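Sulfide-quinone reductase (PDB 3HYW) oxidises hydrogen sulfide with a quinone as electron acceptor, using FAD and building up polysulfur that is probably released as cyclooctasulfur. Local coordinates at residues A[36-45]-A[55-63]; A[76-84]-A[257-265]. One frame throughout, in Å; residues are numbered along the deposited sequence.

Contact 1: A[36-45]-A[55-63]; sequences RPYFGFTPAF and FEDISVPLA. With FAD (flavin-adenine dinucleotide), chain G.
Tyr38 meets Phe55 because CG of Tyr38 stands between its backbone N and carbonyl carbon (chi1 62°), while CG of Phe55 swings anti to its own backbone N (chi1 172°). The pair is T-shaped: the edge of Phe55, led by CZ, is aimed at the middle of the Tyr38 ring, centroids 4.7 Å apart and planes at 87°. Strands 38-40 and 59-61 form an antiparallel two-stranded ladder. Phe39 and Val60 are its hydrogen-bonded pair, with Phe39 N to Val60 O at 2.8 Å, and Phe41 N reaches Ile58 O at 2.9 Å, nearly in line with the carbonyl. Ser59 OG grips Phe55 O at 2.6 Å from one face of that carbonyl and Ile58 N from the other, pinning this turn. Ile58 lays CG2 on Ala44 CB (3.6 Å) and sets CD1 at the edge of the Phe45 ring. Strand 38-40 is flanked by the FAD-binding residues Arg36, Thr42 and Pro43: Thr42 OG1 shares a hydrogen bond with FAD O4' (2.6 Å), and Arg36 NH1 donates to the ribose O2B. Tyr38 OH bonds Glu127, and helix 126-141 packs on Tyr38 and Phe55 through Ala126; helices 12-24 and 376-395 pack on Phe39.

Contact 2: A[76-84]-A[257-265]; sequences EKAESIDPD and PEVVASAGD. With FAD (flavin-adenine dinucleotide), chain G; SO4 (sulfate ion), chain N.
Strand 78-82 runs past the short helix 258-261 with Ser80 nearest Val259 (CA to CA 4.5 Å) and Ile81 nearest Ala263, and the backbone joins the contact through Ile81 N, which donates to Ser262 OG at 2.9 Å (N-H...O angle 152°). That hydroxyl turns its own proton back to Val259 O, three residues earlier, so it both accepts from the strand and donates within its own segment. OG lies between the backbone N and carbonyl carbon of Ser262 (chi1 74°), which lets it reach both. Val259 supplies most of the helix's apolar contact: its CG2 lies against Ile81 CG1 at 3.7 Å and Ala78 CB at 4.0 Å, while its CB comes close to Ala78 O. Further along, the methyl of Ala263 meets Ile81 CB at 4.1 Å, and Pro83 CG rests on Ala263 O. A classic beta bulge, Glu79 and Ser80 both opposite Thr89, interrupts strand 78-82 at the edge of the antiparallel sheet it forms with 87-90 and 95-97, within the FAD-binding fold of the pyridine nucleotide-disulphide oxidoreductase family. Ala78 reads the adenine with its backbone: Ala78 N donates to FAD N1A (2.9 Å) and FAD N6A donates to Ala78 O (3.2 Å). The amides of Glu258 and Val259, at the helix start, bind a sulfate ion, probably from the crystallisation liquor, with Lys77 NZ on its O1 at 2.8 Å and Lys108 also bonded. With an alanine in place of Lys77, the sulfate is likely to lose one of its lysine partners and a gap to open beside N6A, where CG now packs. Inward, Ile81 packs against strands 4-8 and 100-103, and the carboxylate of Glu258 pairs with Lys273.

Contacts 1 and 2 follow one another along the chain and do not touch: their centres are 25 Å apart and their nearest atoms about 6 Å. One FAD spans them. Segment 36-45 serves the adenosine ribose, the ribityl chain and the flavin, whereas contact 2 takes the adenine at the far end of the cofactor. Contact 1 lies nearer the bound substrates: the Phe41 side chain is about 5 Å from the bound decylubiquinone and that of Phe45 about 7 Å from the bound hydrogen sulfide. Contact 2 lies farther from the chain centre, about 21 Å against 14 Å, and its Val259 side chain comes within about 4 Å of that of Thr105, another FAD-binding residue.

Contact 1: A[36-45]-A[55-63]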
loop_
_atom_site.group_PDB
_atom_site.type_symbol
_atom_site.label_atom_id
_atom_site.label_comp_id
_atom_site.label_asym_id
_atom_site.label_seq_id
_atom_site.Cartn_x
_atom_site.Cartn_y
_atom_site.Cartn_z
ATOM N N ARG A 36 27.233 -31.699 18.145
ATOM C CA ARG A 36 26.271 -32.519 17.427
ATOM C C ARG A 36 27.003 -33.485 16.504
ATOM O O ARG A 36 27.971 -33.098 15.858
ATOM C CB ARG A 36 25.304 -31.643 16.625
ATOM C CG ARG A 36 24.170 -31.099 17.454
ATOM C CD ARG A 36 23.284 -30.160 16.654
ATOM N NE ARG A 36 22.108 -29.764 17.425
ATOM C CZ ARG A 36 22.057 -28.723 18.252
ATOM N NH1 ARG A 36 23.122 -27.949 18.427
ATOM N NH2 ARG A 36 20.932 -28.455 18.908
ATOM N N PRO A 37 26.543 -34.746 16.440
ATOM C CA PRO A 37 27.179 -35.764 15.600
ATOM C C PRO A 37 26.838 -35.630 14.114
ATOM O O PRO A 37 27.315 -36.418 13.294
ATOM C CB PRO A 37 26.608 -37.071 16.150
ATOM C CG PRO A 37 25.257 -36.687 16.683
ATOM C CD PRO A 37 25.386 -35.282 17.188
ATOM N N TYR A 38 26.024 -34.639 13.772
ATOM C CA TYR A 38 25.510 -34.508 12.416
ATOM C C TYR A 38 25.583 -33.063 11.949
ATOM O O TYR A 38 25.542 -32.142 12.772
ATOM C CB TYR A 38 24.048 -34.998 12.352
ATOM C CG TYR A 38 23.087 -34.189 13.218
ATOM C CD1 TYR A 38 22.422 -33.074 12.700
ATOM C CD2 TYR A 38 22.845 -34.544 14.549
ATOM C CE1 TYR A 38 21.551 -32.319 13.488
ATOM C CE2 TYR A 38 21.971 -33.790 15.353
ATOM C CZ TYR A 38 21.328 -32.686 14.809
ATOM O OH TYR A 38 20.464 -31.939 15.581
ATOM N N PHE A 39 25.683 -32.865 10.634
ATOM C CA PHE A 39 25.348 -31.570 10.055
ATOM C C PHE A 39 23.833 -31.520 9.868
ATOM O O PHE A 39 23.254 -32.414 9.254
ATOM C CB PHE A 39 26.043 -31.341 8.702
ATOM C CG PHE A 39 25.438 -30.203 7.899
ATOM C CD1 PHE A 39 25.863 -28.897 8.097
ATOM C CD2 PHE A 39 24.425 -30.444 6.967
ATOM C CE1 PHE A 39 25.302 -27.843 7.378
ATOM C CE2 PHE A 39 23.846 -29.392 6.245
ATOM C CZ PHE A 39 24.290 -28.097 6.447
ATOM N N GLY A 40 23.194 -30.476 10.391
ATOM C CA GLY A 40 21.756 -30.302 10.210
ATOM C C GLY A 40 21.480 -29.216 9.187
ATOM O O GLY A 40 21.994 -28.111 9.310
ATOM N N PHE A 41 20.682 -29.527 8.169
ATOM C CA PHE A 41 20.310 -28.517 7.184
ATOM C C PHE A 41 19.220 -27.613 7.754
ATOM O O PHE A 41 18.010 -27.880 7.628
ATOM C CB PHE A 41 19.895 -29.133 5.843
ATOM C CG PHE A 41 19.681 -28.106 4.750
ATOM C CD1 PHE A 41 20.756 -27.409 4.213
ATOM C CD2 PHE A 41 18.406 -27.826 4.282
ATOM C CE1 PHE A 41 20.565 -26.464 3.213
ATOM C CE2 PHE A 41 18.203 -26.880 3.282
ATOM C CZ PHE A 41 19.288 -26.202 2.747
ATOM N N THR A 42 19.682 -26.547 8.397
ATOM C CA THR A 42 18.830 -25.607 9.127
ATOM C C THR A 42 17.618 -25.078 8.328
ATOM O O THR A 42 16.507 -25.011 8.868
ATOM C CB THR A 42 19.663 -24.429 9.725
ATOM O OG1 THR A 42 20.911 -24.921 10.245
ATOM C CG2 THR A 42 18.919 -23.794 10.848
ATOM N N PRO A 43 17.820 -24.679 7.051
ATOM C CA PRO A 43 16.671 -24.205 6.263
ATOM C C PRO A 43 15.503 -25.187 6.059
ATOM O O PRO A 43 14.436 -24.766 5.598
ATOM C CB PRO A 43 17.303 -23.857 4.910
ATOM C CG PRO A 43 18.696 -23.517 5.235
ATOM C CD PRO A 43 19.069 -24.549 6.277
ATOM N N ALA A 44 15.697 -26.463 6.387
ATOM C CA ALA A 44 14.610 -27.444 6.309
ATOM C C ALA A 44 13.990 -27.731 7.677
ATOM O O ALA A 44 13.114 -28.584 7.792
ATOM C CB ALA A 44 15.085 -28.754 5.640
ATOM N N PHE A 45 14.445 -27.018 8.708
ATOM C CA PHE A 45 13.897 -27.191 10.057
ATOM C C PHE A 45 12.415 -26.781 10.182
ATOM O O PHE A 45 11.654 -27.459 10.880
ATOM C CB PHE A 45 14.757 -26.494 11.132
ATOM C CG PHE A 45 16.108 -27.146 11.379
ATOM C CD1 PHE A 45 16.489 -28.314 10.714
ATOM C CD2 PHE A 45 16.983 -26.600 12.313
ATOM C CE1 PHE A 45 17.732 -28.901 10.953
ATOM C CE2 PHE A 45 18.224 -27.185 12.569
ATOM C CZ PHE A 45 18.600 -28.337 11.884
ATOM N N PHE A 55 14.124 -36.509 9.781
ATOM C CA PHE A 55 15.417 -35.982 10.232
ATOM C C PHE A 55 16.599 -36.493 9.394
ATOM O O PHE A 55 17.494 -35.727 9.037
ATOM C CB PHE A 55 15.642 -36.287 11.715
ATOM C CG PHE A 55 17.025 -35.948 12.206
ATOM C CD1 PHE A 55 17.991 -36.946 12.355
ATOM C CD2 PHE A 55 17.363 -34.638 12.519
ATOM C CE1 PHE A 55 19.268 -36.640 12.812
ATOM C CE2 PHE A 55 18.645 -34.318 12.978
ATOM C CZ PHE A 55 19.598 -35.323 13.128
ATOM N N GLU A 56 16.588 -37.780 9.075
ATOM C CA GLU A 56 17.708 -38.389 8.354
ATOM C C GLU A 56 17.815 -37.910 6.901
ATOM O O GLU A 56 18.854 -38.073 6.258
ATOM C CB GLU A 56 17.672 -39.917 8.480
ATOM C CG GLU A 56 17.792 -40.365 9.951
ATOM C CD GLU A 56 17.855 -41.872 10.153
ATOM O OE1 GLU A 56 17.627 -42.643 9.192
ATOM O OE2 GLU A 56 18.136 -42.288 11.299
ATOM N N ASP A 57 16.755 -37.279 6.405
ATOM C CA ASP A 57 16.749 -36.726 5.051
ATOM C C ASP A 57 17.336 -35.315 4.937
ATOM O O ASP A 57 17.592 -34.841 3.827
ATOM C CB ASP A 57 15.329 -36.742 4.492
ATOM C CG ASP A 57 14.845 -38.143 4.161
ATOM O OD1 ASP A 57 15.682 -39.061 3.980
ATOM O OD2 ASP A 57 13.619 -38.319 4.070
ATOM N N ILE A 58 17.532 -34.651 6.078
ATOM C CA ILE A 58 18.077 -33.289 6.115
ATOM C C ILE A 58 19.255 -33.166 7.082
ATOM O O ILE A 58 19.525 -32.088 7.614
ATOM C CB ILE A 58 16.993 -32.223 6.478
ATOM C CG1 ILE A 58 16.425 -32.485 7.885
ATOM C CG2 ILE A 58 15.884 -32.230 5.429
ATOM C CD1 ILE A 58 15.880 -31.262 8.598
ATOM N N SER A 59 19.948 -34.280 7.303
ATOM C CA SER A 59 21.122 -34.310 8.174
ATOM C C SER A 59 22.191 -35.245 7.606
ATOM O O SER A 59 21.883 -36.133 6.814
ATOM C CB SER A 59 20.738 -34.740 9.594
ATOM O OG SER A 59 20.028 -35.968 9.581
ATOM N N VAL A 60 23.438 -35.028 8.022
ATOM C CA VAL A 60 24.583 -35.816 7.568
ATOM C C VAL A 60 25.469 -36.190 8.769
ATOM O O VAL A 60 26.059 -35.305 9.395
ATOM C CB VAL A 60 25.433 -35.026 6.525
ATOM C CG1 VAL A 60 26.580 -35.885 5.987
ATOM C CG2 VAL A 60 24.567 -34.542 5.363
ATOM N N PRO A 61 25.562 -37.496 9.103
ATOM C CA PRO A 61 26.518 -37.914 10.141
ATOM C C PRO A 61 27.969 -37.593 9.740
ATOM O O PRO A 61 28.411 -37.953 8.639
ATOM C CB PRO A 61 26.281 -39.426 10.246
ATOM C CG PRO A 61 24.893 -39.629 9.705
ATOM C CD PRO A 61 24.793 -38.644 8.587
ATOM N N LEU A 62 28.688 -36.923 10.634
ATOM C CA LEU A 62 30.010 -36.354 10.336
ATOM C C LEU A 62 31.207 -37.271 10.580
ATOM O O LEU A 62 32.212 -37.174 9.872
ATOM C CB LEU A 62 30.201 -35.050 11.110
ATOM C CG LEU A 62 29.193 -33.946 10.764
ATOM C CD1 LEU A 62 29.334 -32.744 11.685
ATOM C CD2 LEU A 62 29.341 -33.536 9.304
ATOM N N ALA A 63 31.107 -38.144 11.582
ATOM C CA ALA A 63 32.217 -39.031 11.951
ATOM C C ALA A 63 32.684 -39.944 10.816
ATOM O O ALA A 63 33.888 -40.073 10.603
ATOM C CB ALA A 63 31.885 -39.840 13.203
HETATM P PA FAD G . 24.732 -23.741 12.666
HETATM O O1A FAD G . 24.558 -24.177 11.234
HETATM O O2A FAD G . 23.557 -23.779 13.594
HETATM O O5B FAD G . 25.917 -24.636 13.256
HETATM C C5B FAD G . 26.504 -24.440 14.532
HETATM C C4B FAD G . 27.215 -25.735 14.891
HETATM O O4B FAD G . 28.040 -25.541 16.040
HETATM C C3B FAD G . 26.221 -26.822 15.267
HETATM O O3B FAD G . 26.663 -28.062 14.702
HETATM C C2B FAD G . 26.292 -26.867 16.781
HETATM O O2B FAD G . 25.949 -28.153 17.293
HETATM C C1B FAD G . 27.751 -26.532 17.026
HETATM N N9A FAD G . 28.061 -25.990 18.377
HETATM C C8A FAD G . 27.330 -25.114 19.100
HETATM N N7A FAD G . 27.978 -24.863 20.265
HETATM C C5A FAD G . 29.116 -25.596 20.266
HETATM C C6A FAD G . 30.164 -25.757 21.171
HETATM N N6A FAD G . 30.161 -25.090 22.348
HETATM N N1A FAD G . 31.194 -26.589 20.862
HETATM C C2A FAD G . 31.215 -27.261 19.698
HETATM N N3A FAD G . 30.217 -27.126 18.810
HETATM C C4A FAD G . 29.164 -26.298 19.069
HETATM N N1 FAD G . 19.325 -19.074 6.094
HETATM C C2 FAD G . 19.066 -19.021 4.759
HETATM O O2 FAD G . 19.881 -18.475 3.989
HETATM N N3 FAD G . 17.939 -19.561 4.236
HETATM C C4 FAD G . 17.044 -20.167 5.042
HETATM O O4 FAD G . 15.896 -20.708 4.536
HETATM C C4X FAD G . 17.286 -20.232 6.409
HETATM N N5 FAD G . 16.381 -20.835 7.213
HETATM C C5X FAD G . 16.598 -20.916 8.544
HETATM C C6 FAD G . 15.654 -21.559 9.353
HETATM C C7 FAD G . 15.846 -21.649 10.727
HETATM C C7M FAD G . 14.793 -22.348 11.567
HETATM C C8 FAD G . 16.996 -21.090 11.291
HETATM C C8M FAD G . 17.268 -21.147 12.783
HETATM C C9 FAD G . 17.932 -20.446 10.477
HETATM C C9A FAD G . 17.754 -20.358 9.087
HETATM N N10 FAD G . 18.673 -19.750 8.280
HETATM C C10 FAD G . 18.446 -19.674 6.943
HETATM C "C1'" FAD G . 19.864 -19.097 8.872
HETATM C "C2'" FAD G . 21.229 -19.747 8.781
HETATM O "O2'" FAD G . 21.505 -20.141 7.430
HETATM C "C3'" FAD G . 21.300 -20.907 9.775
HETATM O "O3'" FAD G . 21.043 -20.406 11.109
HETATM C "C4'" FAD G . 22.659 -21.592 9.732
HETATM O "O4'" FAD G . 22.525 -22.879 10.348
HETATM C "C5'" FAD G . 23.718 -20.767 10.455
HETATM O "O5'" FAD G . 24.993 -21.385 10.316
HETATM P P FAD G . 26.060 -21.440 11.525
HETATM O O1P FAD G . 27.250 -22.223 11.039
HETATM O O2P FAD G . 26.270 -20.057 12.102
HETATM O O3P FAD G . 25.309 -22.248 12.701
HETATM O O HOH W 1 28.942 -38.325 13.625
#

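Contact 2: A[76-84]-A[257-265]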
loop_
_atom_site.group_PDB
_atom_site.type_symbol
_atom_site.label_atom_id
_atom_site.label_comp_id
_atom_site.label_asym_id
_atom_site.label_seq_id
_atom_site.Cartn_x
_atom_site.Cartn_y
_atom_site.Cartn_z
ATOM N N GLU A 76 32.603 -33.527 20.417
ATOM C CA GLU A 76 32.540 -32.994 21.770
ATOM C C GLU A 76 32.185 -31.529 21.701
ATOM O O GLU A 76 32.453 -30.858 20.704
ATOM C CB GLU A 76 33.905 -33.086 22.442
ATOM C CG GLU A 76 34.278 -34.423 22.975
ATOM C CD GLU A 76 35.408 -34.314 23.970
ATOM O OE1 GLU A 76 35.156 -33.824 25.092
ATOM O OE2 GLU A 76 36.543 -34.707 23.632
ATOM N N LYS A 77 31.592 -31.034 22.777
ATOM C CA LYS A 77 31.408 -29.609 22.960
ATOM C C LYS A 77 32.760 -28.972 23.277
ATOM O O LYS A 77 33.486 -29.444 24.161
ATOM C CB LYS A 77 30.416 -29.378 24.099
ATOM C CG LYS A 77 30.036 -27.938 24.359
ATOM C CD LYS A 77 29.138 -27.863 25.587
ATOM C CE LYS A 77 29.649 -26.838 26.579
ATOM N NZ LYS A 77 28.647 -26.543 27.651
ATOM N N ALA A 78 33.112 -27.923 22.540
ATOM C CA ALA A 78 34.240 -27.072 22.920
ATOM C C ALA A 78 33.836 -26.237 24.136
ATOM O O ALA A 78 32.810 -25.557 24.118
ATOM C CB ALA A 78 34.663 -26.182 21.773
ATOM N N GLU A 79 34.641 -26.316 25.192
ATOM C CA GLU A 79 34.302 -25.735 26.491
ATOM C C GLU A 79 34.942 -24.365 26.702
ATOM O O GLU A 79 34.283 -23.426 27.152
ATOM C CB GLU A 79 34.703 -26.701 27.613
ATOM C CG GLU A 79 34.392 -26.227 29.024
ATOM C CD GLU A 79 34.831 -27.228 30.081
ATOM O OE1 GLU A 79 36.055 -27.340 30.345
ATOM O OE2 GLU A 79 33.946 -27.893 30.659
ATOM N N SER A 80 36.229 -24.252 26.392
ATOM C CA SER A 80 36.913 -22.972 26.518
ATOM C C SER A 80 37.980 -22.750 25.456
ATOM O O SER A 80 38.419 -23.686 24.784
ATOM C CB SER A 80 37.488 -22.779 27.935
ATOM O OG SER A 80 38.549 -23.667 28.200
ATOM N N ILE A 81 38.370 -21.489 25.309
ATOM C CA ILE A 81 39.415 -21.075 24.387
ATOM C C ILE A 81 40.414 -20.233 25.170
ATOM O O ILE A 81 40.032 -19.269 25.842
ATOM C CB ILE A 81 38.842 -20.224 23.219
ATOM C CG1 ILE A 81 37.849 -21.036 22.377
ATOM C CG2 ILE A 81 39.968 -19.656 22.348
ATOM C CD1 ILE A 81 36.938 -20.188 21.493
ATOM N N ASP A 82 41.687 -20.607 25.098
ATOM C CA ASP A 82 42.765 -19.763 25.606
ATOM C C ASP A 82 43.507 -19.179 24.400
ATOM O O ASP A 82 44.336 -19.861 23.787
ATOM C CB ASP A 82 43.706 -20.551 26.532
ATOM C CG ASP A 82 44.801 -19.683 27.154
ATOM O OD1 ASP A 82 45.069 -18.575 26.645
ATOM O OD2 ASP A 82 45.416 -20.123 28.154
ATOM N N PRO A 83 43.205 -17.914 24.056
ATOM C CA PRO A 83 43.748 -17.287 22.847
ATOM C C PRO A 83 45.219 -16.894 22.976
ATOM O O PRO A 83 45.887 -16.695 21.963
ATOM C CB PRO A 83 42.879 -16.042 22.676
ATOM C CG PRO A 83 42.438 -15.702 24.042
ATOM C CD PRO A 83 42.332 -16.993 24.808
ATOM N N ASP A 84 45.704 -16.774 24.211
ATOM C CA ASP A 84 47.105 -16.467 24.478
ATOM C C ASP A 84 47.967 -17.711 24.313
ATOM O O ASP A 84 49.110 -17.627 23.867
ATOM C CB ASP A 84 47.274 -15.897 25.891
ATOM C CG ASP A 84 46.482 -14.618 26.103
ATOM O OD1 ASP A 84 46.713 -13.646 25.356
ATOM O OD2 ASP A 84 45.632 -14.583 27.022
ATOM N N PRO A 257 28.046 -18.176 22.719
ATOM C CA PRO A 257 28.189 -19.270 23.664
ATOM C C PRO A 257 29.213 -18.965 24.751
ATOM O O PRO A 257 29.946 -17.968 24.671
ATOM C CB PRO A 257 28.684 -20.407 22.776
ATOM C CG PRO A 257 29.556 -19.714 21.773
ATOM C CD PRO A 257 28.944 -18.338 21.562
ATOM N N GLU A 258 29.265 -19.835 25.752
ATOM C CA GLU A 258 30.214 -19.702 26.844
ATOM C C GLU A 258 31.654 -19.943 26.407
ATOM O O GLU A 258 32.575 -19.364 26.972
ATOM C CB GLU A 258 29.827 -20.623 28.001
ATOM C CG GLU A 258 28.518 -20.218 28.658
ATOM C CD GLU A 258 28.568 -18.809 29.228
ATOM O OE1 GLU A 258 29.309 -18.603 30.211
ATOM O OE2 GLU A 258 27.867 -17.914 28.697
ATOM N N VAL A 259 31.843 -20.783 25.393
ATOM C CA VAL A 259 33.183 -21.026 24.842
ATOM C C VAL A 259 33.802 -19.729 24.299
ATOM O O VAL A 259 35.001 -19.492 24.460
ATOM C CB VAL A 259 33.191 -22.170 23.772
ATOM C CG1 VAL A 259 32.345 -21.821 22.566
ATOM C CG2 VAL A 259 34.614 -22.507 23.346
ATOM N N VAL A 260 32.979 -18.888 23.675
ATOM C CA VAL A 260 33.446 -17.585 23.203
ATOM C C VAL A 260 33.736 -16.660 24.394
ATOM O O VAL A 260 34.806 -16.055 24.464
ATOM C CB VAL A 260 32.473 -16.946 22.187
ATOM C CG1 VAL A 260 32.891 -15.526 21.853
ATOM C CG2 VAL A 260 32.455 -17.761 20.906
ATOM N N ALA A 261 32.783 -16.575 25.325
ATOM C CA ALA A 261 32.952 -15.805 26.568
ATOM C C ALA A 261 34.244 -16.155 27.319
ATOM O O ALA A 261 34.852 -15.295 27.949
ATOM C CB ALA A 261 31.735 -15.988 27.473
ATOM N N SER A 262 34.665 -17.414 27.229
ATOM C CA SER A 262 35.874 -17.883 27.906
ATOM C C SER A 262 37.178 -17.251 27.387
ATOM O O SER A 262 38.177 -17.219 28.102
ATOM C CB SER A 262 35.960 -19.410 27.847
ATOM O OG SER A 262 36.316 -19.855 26.549
ATOM N N ALA A 263 37.156 -16.737 26.160
ATOM C CA ALA A 263 38.346 -16.133 25.543
ATOM C C ALA A 263 38.587 -14.673 25.967
ATOM O O ALA A 263 39.598 -14.066 25.600
ATOM C CB ALA A 263 38.265 -16.249 24.014
ATOM N N GLY A 264 37.654 -14.115 26.730
ATOM C CA GLY A 264 37.812 -12.769 27.282
ATOM C C GLY A 264 37.192 -11.698 26.407
ATOM O O GLY A 264 36.716 -11.987 25.299
ATOM N N ASP A 265 37.232 -10.457 26.891
ATOM C CA ASP A 265 36.475 -9.353 26.281
ATOM C C ASP A 265 37.071 -8.759 24.998
ATOM O O ASP A 265 36.470 -7.871 24.400
ATOM C CB ASP A 265 36.158 -8.252 27.317
ATOM C CG ASP A 265 37.402 -7.621 27.927
ATOM O OD1 ASP A 265 38.491 -7.658 27.314
ATOM O OD2 ASP A 265 37.285 -7.056 29.037
HETATM P PA FAD G . 24.732 -23.741 12.666
HETATM O O1A FAD G . 24.558 -24.177 11.234
HETATM O O2A FAD G . 23.557 -23.779 13.594
HETATM O O5B FAD G . 25.917 -24.636 13.256
HETATM C C5B FAD G . 26.504 -24.440 14.532
HETATM C C4B FAD G . 27.215 -25.735 14.891
HETATM O O4B FAD G . 28.040 -25.541 16.040
HETATM C C3B FAD G . 26.221 -26.822 15.267
HETATM O O3B FAD G . 26.663 -28.062 14.702
HETATM C C2B FAD G . 26.292 -26.867 16.781
HETATM O O2B FAD G . 25.949 -28.153 17.293
HETATM C C1B FAD G . 27.751 -26.532 17.026
HETATM N N9A FAD G . 28.061 -25.990 18.377
HETATM C C8A FAD G . 27.330 -25.114 19.100
HETATM N N7A FAD G . 27.978 -24.863 20.265
HETATM C C5A FAD G . 29.116 -25.596 20.266
HETATM C C6A FAD G . 30.164 -25.757 21.171
HETATM N N6A FAD G . 30.161 -25.090 22.348
HETATM N N1A FAD G . 31.194 -26.589 20.862
HETATM C C2A FAD G . 31.215 -27.261 19.698
HETATM N N3A FAD G . 30.217 -27.126 18.810
HETATM C C4A FAD G . 29.164 -26.298 19.069
HETATM N N1 FAD G . 19.325 -19.074 6.094
HETATM C C2 FAD G . 19.066 -19.021 4.759
HETATM O O2 FAD G . 19.881 -18.475 3.989
HETATM N N3 FAD G . 17.939 -19.561 4.236
HETATM C C4 FAD G . 17.044 -20.167 5.042
HETATM O O4 FAD G . 15.896 -20.708 4.536
HETATM C C4X FAD G . 17.286 -20.232 6.409
HETATM N N5 FAD G . 16.381 -20.835 7.213
HETATM C C5X FAD G . 16.598 -20.916 8.544
HETATM C C6 FAD G . 15.654 -21.559 9.353
HETATM C C7 FAD G . 15.846 -21.649 10.727
HETATM C C7M FAD G . 14.793 -22.348 11.567
HETATM C C8 FAD G . 16.996 -21.090 11.291
HETATM C C8M FAD G . 17.268 -21.147 12.783
HETATM C C9 FAD G . 17.932 -20.446 10.477
HETATM C C9A FAD G . 17.754 -20.358 9.087
HETATM N N10 FAD G . 18.673 -19.750 8.280
HETATM C C10 FAD G . 18.446 -19.674 6.943
HETATM C "C1'" FAD G . 19.864 -19.097 8.872
HETATM C "C2'" FAD G . 21.229 -19.747 8.781
HETATM O "O2'" FAD G . 21.505 -20.141 7.430
HETATM C "C3'" FAD G . 21.300 -20.907 9.775
HETATM O "O3'" FAD G . 21.043 -20.406 11.109
HETATM C "C4'" FAD G . 22.659 -21.592 9.732
HETATM O "O4'" FAD G . 22.525 -22.879 10.348
HETATM C "C5'" FAD G . 23.718 -20.767 10.455
HETATM O "O5'" FAD G . 24.993 -21.385 10.316
HETATM P P FAD G . 26.060 -21.440 11.525
HETATM O O1P FAD G . 27.250 -22.223 11.039
HETATM O O2P FAD G . 26.270 -20.057 12.102
HETATM O O3P FAD G . 25.309 -22.248 12.701
HETATM S S SO4 N . 28.366 -23.356 25.101
HETATM O O1 SO4 N . 28.026 -24.352 26.103
HETATM O O2 SO4 N . 27.589 -22.156 25.399
HETATM O O3 SO4 N . 29.796 -23.065 25.134
HETATM O O4 SO4 N . 27.999 -23.878 23.786
#